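Local coordinates for hypothetical protein aq_1665 (Aquifex aeolicus, PDB 1XM7) that is of unknown function but belongs to the calcineurin-like phosphoesterase family and so may be a hydrolase, at residues L47-D59 / H81-D93. Residues are numbered along the deposited sequence; the frame is centred on the assembly and turned at random.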
loop_
_atom_site.group_PDB
_atom_site.type_symbol
_atom_site.label_atom_id
_atom_site.label_comp_id
_atom_site.label_asym_id
_atom_site.label_seq_id
_atom_site.Cartn_x
_atom_site.Cartn_y
_atom_site.Cartn_z
ATOM N N LEU A 47 9.630 -4.131 2.560
ATOM C CA LEU A 47 8.561 -3.156 2.371
ATOM C C LEU A 47 7.536 -3.609 1.339
ATOM O O LEU A 47 7.876 -3.931 0.197
ATOM C CB LEU A 47 9.158 -1.816 1.933
ATOM C CG LEU A 47 8.215 -0.673 1.540
ATOM C CD1 LEU A 47 7.376 -0.228 2.732
ATOM C CD2 LEU A 47 9.042 0.491 1.017
ATOM N N TYR A 48 6.276 -3.637 1.749
ATOM C CA TYR A 48 5.197 -4.016 0.848
ATOM C C TYR A 48 4.463 -2.770 0.343
ATOM O O TYR A 48 3.953 -1.970 1.135
ATOM C CB TYR A 48 4.193 -4.946 1.552
ATOM C CG TYR A 48 4.742 -6.321 1.881
ATOM C CD1 TYR A 48 5.487 -6.544 3.044
ATOM C CD2 TYR A 48 4.563 -7.387 0.998
ATOM C CE1 TYR A 48 6.048 -7.802 3.315
ATOM C CE2 TYR A 48 5.118 -8.644 1.256
ATOM C CZ TYR A 48 5.858 -8.845 2.413
ATOM O OH TYR A 48 6.401 -10.088 2.662
ATOM N N HIS A 49 4.436 -2.598 -0.977
ATOM C CA HIS A 49 3.736 -1.477 -1.595
ATOM C C HIS A 49 2.462 -2.101 -2.148
ATOM O O HIS A 49 2.507 -2.933 -3.048
ATOM C CB HIS A 49 4.559 -0.876 -2.725
ATOM C CG HIS A 49 4.057 0.454 -3.184
ATOM N ND1 HIS A 49 2.754 0.656 -3.589
ATOM C CD2 HIS A 49 4.675 1.653 -3.288
ATOM C CE1 HIS A 49 2.593 1.924 -3.925
ATOM N NE2 HIS A 49 3.744 2.550 -3.751
ATOM N N LEU A 50 1.319 -1.703 -1.607
ATOM C CA LEU A 50 0.062 -2.304 -2.023
ATOM C C LEU A 50 -0.756 -1.573 -3.086
ATOM O O LEU A 50 -1.980 -1.605 -3.049
ATOM C CB LEU A 50 -0.793 -2.576 -0.776
ATOM C CG LEU A 50 -0.019 -3.239 0.386
ATOM C CD1 LEU A 50 -0.969 -3.543 1.518
ATOM C CD2 LEU A 50 0.664 -4.516 -0.068
ATOM N N GLY A 51 -0.095 -0.911 -4.032
ATOM C CA GLY A 51 -0.856 -0.264 -5.084
ATOM C C GLY A 51 -0.666 1.204 -5.404
ATOM O O GLY A 51 -0.507 2.036 -4.514
ATOM N N ASP A 52 -0.727 1.498 -6.705
ATOM C CA ASP A 52 -0.581 2.840 -7.254
ATOM C C ASP A 52 0.708 3.512 -6.792
ATOM O O ASP A 52 0.714 4.506 -6.073
ATOM C CB ASP A 52 -1.827 3.664 -6.926
ATOM C CG ASP A 52 -3.059 3.160 -7.677
ATOM O OD1 ASP A 52 -4.171 3.682 -7.469
ATOM O OD2 ASP A 52 -2.904 2.228 -8.494
ATOM N N PHE A 53 1.802 2.917 -7.251
ATOM C CA PHE A 53 3.159 3.319 -6.960
ATOM C C PHE A 53 3.529 4.676 -7.538
ATOM O O PHE A 53 3.676 5.655 -6.799
ATOM C CB PHE A 53 4.110 2.245 -7.499
ATOM C CG PHE A 53 5.565 2.604 -7.391
ATOM C CD1 PHE A 53 6.126 2.934 -6.165
ATOM C CD2 PHE A 53 6.377 2.590 -8.507
ATOM C CE1 PHE A 53 7.467 3.241 -6.062
ATOM C CE2 PHE A 53 7.720 2.895 -8.414
ATOM C CZ PHE A 53 8.267 3.221 -7.192
ATOM N N THR A 54 3.693 4.733 -8.858
ATOM C CA THR A 54 4.071 5.978 -9.517
ATOM C C THR A 54 3.094 6.369 -10.614
ATOM O O THR A 54 2.493 5.503 -11.268
ATOM C CB THR A 54 5.491 5.877 -10.120
ATOM O OG1 THR A 54 5.892 7.158 -10.611
ATOM C CG2 THR A 54 5.530 4.875 -11.247
ATOM N N TRP A 55 2.943 7.678 -10.818
ATOM C CA TRP A 55 2.025 8.188 -11.826
ATOM C C TRP A 55 2.605 8.046 -13.235
ATOM O O TRP A 55 1.867 7.872 -14.196
ATOM C CB TRP A 55 1.657 9.646 -11.522
ATOM C CG TRP A 55 0.273 9.998 -11.991
ATOM C CD1 TRP A 55 -0.073 10.970 -12.894
ATOM C CD2 TRP A 55 -0.942 9.316 -11.652
ATOM N NE1 TRP A 55 -1.428 10.924 -13.143
ATOM C CE2 TRP A 55 -1.982 9.918 -12.397
ATOM C CE3 TRP A 55 -1.248 8.254 -10.797
ATOM C CZ2 TRP A 55 -3.305 9.487 -12.316
ATOM C CZ3 TRP A 55 -2.566 7.823 -10.715
ATOM C CH2 TRP A 55 -3.579 8.440 -11.474
ATOM N N HIS A 56 3.923 8.115 -13.359
ATOM C CA HIS A 56 4.591 7.938 -14.645
ATOM C C HIS A 56 6.053 7.608 -14.346
ATOM O O HIS A 56 6.473 7.674 -13.191
ATOM C CB HIS A 56 4.478 9.193 -15.502
ATOM C CG HIS A 56 5.119 10.399 -14.896
ATOM N ND1 HIS A 56 6.487 10.535 -14.779
ATOM C CD2 HIS A 56 4.579 11.530 -14.383
ATOM C CE1 HIS A 56 6.760 11.701 -14.222
ATOM N NE2 HIS A 56 5.622 12.324 -13.971
ATOM N N PHE A 57 6.832 7.250 -15.362
ATOM C CA PHE A 57 8.212 6.886 -15.098
ATOM C C PHE A 57 9.283 7.901 -15.435
ATOM O O PHE A 57 10.478 7.593 -15.417
ATOM C CB PHE A 57 8.520 5.553 -15.759
ATOM C CG PHE A 57 7.777 4.423 -15.150
ATOM C CD1 PHE A 57 6.461 4.187 -15.486
ATOM C CD2 PHE A 57 8.368 3.645 -14.165
ATOM C CE1 PHE A 57 5.729 3.193 -14.844
ATOM C CE2 PHE A 57 7.648 2.650 -13.516
ATOM C CZ PHE A 57 6.325 2.425 -13.855
ATOM N N ASN A 58 8.865 9.119 -15.727
ATOM C CA ASN A 58 9.831 10.152 -16.028
ATOM C C ASN A 58 10.363 10.663 -14.689
ATOM O O ASN A 58 9.860 11.641 -14.133
ATOM C CB ASN A 58 9.148 11.269 -16.786
ATOM C CG ASN A 58 10.082 12.391 -17.096
ATOM O OD1 ASN A 58 9.647 13.471 -17.484
ATOM N ND2 ASN A 58 11.382 12.149 -16.934
ATOM N N ASP A 59 11.385 9.994 -14.176
ATOM C CA ASP A 59 11.963 10.343 -12.884
ATOM C C ASP A 59 12.758 11.646 -12.885
ATOM O O ASP A 59 13.903 11.666 -12.450
ATOM C CB ASP A 59 12.862 9.202 -12.418
ATOM C CG ASP A 59 13.116 9.231 -10.930
ATOM O OD1 ASP A 59 14.082 8.579 -10.488
ATOM O OD2 ASP A 59 12.349 9.891 -10.202
ATOM N N HIS A 81 -3.765 1.686 -11.127
ATOM C CA HIS A 81 -2.961 2.542 -11.981
ATOM C C HIS A 81 -1.608 1.918 -12.344
ATOM O O HIS A 81 -0.920 2.400 -13.243
ATOM C CB HIS A 81 -2.756 3.912 -11.339
ATOM C CG HIS A 81 -2.192 4.934 -12.282
ATOM N ND1 HIS A 81 -2.955 5.558 -13.246
ATOM C CD2 HIS A 81 -0.935 5.417 -12.429
ATOM C CE1 HIS A 81 -2.194 6.384 -13.945
ATOM N NE2 HIS A 81 -0.964 6.317 -13.469
ATOM N N ASP A 82 -1.232 0.848 -11.652
ATOM C CA ASP A 82 0.030 0.160 -11.926
ATOM C C ASP A 82 -0.161 -0.722 -13.163
ATOM O O ASP A 82 -0.633 -1.859 -13.041
ATOM C CB ASP A 82 0.401 -0.728 -10.738
ATOM C CG ASP A 82 0.545 0.046 -9.450
ATOM O OD1 ASP A 82 0.256 -0.528 -8.385
ATOM O OD2 ASP A 82 0.959 1.221 -9.495
ATOM N N LYS A 83 0.212 -0.230 -14.344
ATOM C CA LYS A 83 0.020 -1.016 -15.563
ATOM C C LYS A 83 1.241 -1.682 -16.200
ATOM O O LYS A 83 1.183 -2.863 -16.568
ATOM C CB LYS A 83 -0.710 -0.174 -16.619
ATOM C CG LYS A 83 -0.019 1.137 -16.996
ATOM C CD LYS A 83 -0.834 1.957 -18.024
ATOM C CE LYS A 83 -0.296 3.395 -18.154
ATOM N NZ LYS A 83 -1.116 4.264 -19.063
ATOM N N ASP A 84 2.341 -0.946 -16.323
ATOM C CA ASP A 84 3.551 -1.481 -16.943
ATOM C C ASP A 84 4.431 -2.276 -15.981
ATOM O O ASP A 84 5.212 -1.711 -15.211
ATOM C CB ASP A 84 4.364 -0.336 -17.545
ATOM C CG ASP A 84 5.462 -0.824 -18.471
ATOM O OD1 ASP A 84 5.856 -2.010 -18.388
ATOM O OD2 ASP A 84 5.940 -0.004 -19.279
ATOM N N LYS A 85 4.328 -3.595 -16.048
ATOM C CA LYS A 85 5.103 -4.459 -15.169
ATOM C C LYS A 85 6.604 -4.416 -15.485
ATOM O O LYS A 85 7.439 -4.553 -14.596
ATOM C CB LYS A 85 4.564 -5.882 -15.282
ATOM C CG LYS A 85 4.665 -6.706 -14.028
ATOM C CD LYS A 85 3.760 -7.924 -14.142
ATOM C CE LYS A 85 4.044 -8.920 -13.040
ATOM N NZ LYS A 85 3.208 -10.143 -13.153
ATOM N N GLU A 86 6.943 -4.206 -16.751
ATOM C CA GLU A 86 8.340 -4.147 -17.160
ATOM C C GLU A 86 9.066 -2.927 -16.614
ATOM O O GLU A 86 10.231 -3.010 -16.213
ATOM C CB GLU A 86 8.433 -4.176 -18.683
ATOM C CG GLU A 86 8.021 -5.517 -19.257
ATOM C CD GLU A 86 8.761 -6.674 -18.578
ATOM O OE1 GLU A 86 10.017 -6.716 -18.664
ATOM O OE2 GLU A 86 8.091 -7.534 -17.949
ATOM N N SER A 87 8.379 -1.791 -16.607
ATOM C CA SER A 87 8.966 -0.562 -16.090
ATOM C C SER A 87 9.134 -0.702 -14.589
ATOM O O SER A 87 10.107 -0.215 -14.010
ATOM C CB SER A 87 8.057 0.633 -16.373
ATOM O OG SER A 87 8.046 0.973 -17.745
ATOM N N LEU A 88 8.171 -1.379 -13.970
ATOM C CA LEU A 88 8.167 -1.592 -12.531
ATOM C C LEU A 88 9.197 -2.593 -12.035
ATOM O O LEU A 88 9.739 -2.435 -10.938
ATOM C CB LEU A 88 6.778 -2.050 -12.082
ATOM C CG LEU A 88 5.671 -0.997 -12.134
ATOM C CD1 LEU A 88 4.310 -1.668 -11.998
ATOM C CD2 LEU A 88 5.892 0.042 -11.031
ATOM N N LYS A 89 9.478 -3.616 -12.835
ATOM C CA LYS A 89 10.407 -4.648 -12.406
ATOM C C LYS A 89 11.675 -4.174 -11.736
ATOM O O LYS A 89 12.216 -4.876 -10.875
ATOM C CB LYS A 89 10.738 -5.593 -13.556
ATOM C CG LYS A 89 9.597 -6.561 -13.813
ATOM C CD LYS A 89 9.992 -7.755 -14.663
ATOM C CE LYS A 89 8.802 -8.709 -14.851
ATOM N NZ LYS A 89 9.171 -10.009 -15.508
ATOM N N GLU A 90 12.147 -2.985 -12.082
ATOM C CA GLU A 90 13.371 -2.539 -11.448
ATOM C C GLU A 90 13.231 -1.596 -10.279
ATOM O O GLU A 90 14.186 -0.920 -9.899
ATOM C CB GLU A 90 14.322 -1.952 -12.467
ATOM C CG GLU A 90 14.010 -0.590 -12.947
ATOM C CD GLU A 90 15.023 -0.198 -13.990
ATOM O OE1 GLU A 90 14.714 -0.329 -15.201
ATOM O OE2 GLU A 90 16.143 0.202 -13.591
ATOM N N TYR A 91 12.042 -1.572 -9.696
ATOM C CA TYR A 91 11.793 -0.749 -8.529
ATOM C C TYR A 91 11.332 -1.680 -7.417
ATOM O O TYR A 91 11.218 -1.278 -6.257
ATOM C CB TYR A 91 10.738 0.300 -8.849
ATOM C CG TYR A 91 11.249 1.376 -9.793
ATOM C CD1 TYR A 91 12.186 2.330 -9.367
ATOM C CD2 TYR A 91 10.786 1.452 -11.110
ATOM C CE1 TYR A 91 12.641 3.337 -10.229
ATOM C CE2 TYR A 91 11.236 2.454 -11.977
ATOM C CZ TYR A 91 12.155 3.394 -11.530
ATOM O OH TYR A 91 12.542 4.407 -12.376
ATOM N N PHE A 92 11.101 -2.939 -7.795
ATOM C CA PHE A 92 10.657 -3.985 -6.879
ATOM C C PHE A 92 11.362 -5.300 -7.188
ATOM O O PHE A 92 11.797 -5.538 -8.324
ATOM C CB PHE A 92 9.151 -4.175 -7.009
ATOM C CG PHE A 92 8.366 -2.984 -6.585
ATOM C CD1 PHE A 92 8.075 -2.774 -5.241
ATOM C CD2 PHE A 92 7.962 -2.034 -7.517
ATOM C CE1 PHE A 92 7.392 -1.631 -4.826
ATOM C CE2 PHE A 92 7.281 -0.887 -7.112
ATOM C CZ PHE A 92 6.997 -0.688 -5.761
ATOM N N ASP A 93 11.466 -6.151 -6.169
ATOM C CA ASP A 93 12.105 -7.456 -6.286
ATOM C C ASP A 93 11.073 -8.512 -6.630
ATOM O O ASP A 93 11.380 -9.497 -7.298
ATOM C CB ASP A 93 12.788 -7.814 -4.973
ATOM C CG ASP A 93 13.781 -6.757 -4.541
ATOM O OD1 ASP A 93 13.520 -6.039 -3.556
ATOM O OD2 ASP A 93 14.831 -6.636 -5.202
HETATM O O HOH W 1 2.884 2.609 -10.707
#
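Asp-52, Phe-53 and Trp-55 meet His-81, Asp-82 and Leu-88 where the loop after strand 46-49 packs against the loop, with its short helix 85-88, that follows the adjacent parallel strand 73-77; carboxylate-to-amide bonds and a ring stack lie at one end, apolar packing at the other. The carboxylate of Asp-82 spans two successive amides: OD1 accepts from Asp-52 N (2.8 Å), while the syn lone pair of OD2 takes Phe-53 N (2.9 Å). OD1 also receives Gly-79 N, and OD2 accepts from a water that itself accepts from Thr-54 N, fixing the acid's rotation. In return, Asp-52 OD2 accepts from His-81 N at 2.8 Å. Gly-51 and Asp-52 form the GD motif and His-81 and Asp-82 end the GNHD motif of this family; in its relatives these loops line a two-metal site, so the bonds probably hold the corresponding pocket in shape. The His-81 imidazole lies flat on the six-membered ring of Trp-55, centroids 3.5 Å and planes 8° apart; a chi1 of -168° swings it away from its own backbone N and over the indole, where NE2 also donates a weak hydrogen bond to Trp-55 O. His-14 stacks on this tryptophan too. Deeper in, the edge of Phe-92 meets a face of Phe-53, their planes at 75°. Leu-88 CD2 touches both Phe-53 CD2 (3.6 Å) and Phe-57 CZ (3.7 Å). The Phe-57 ring is sandwiched between Thr-54 CG2 and Ser-87 CB, the latter making a CH-pi contact.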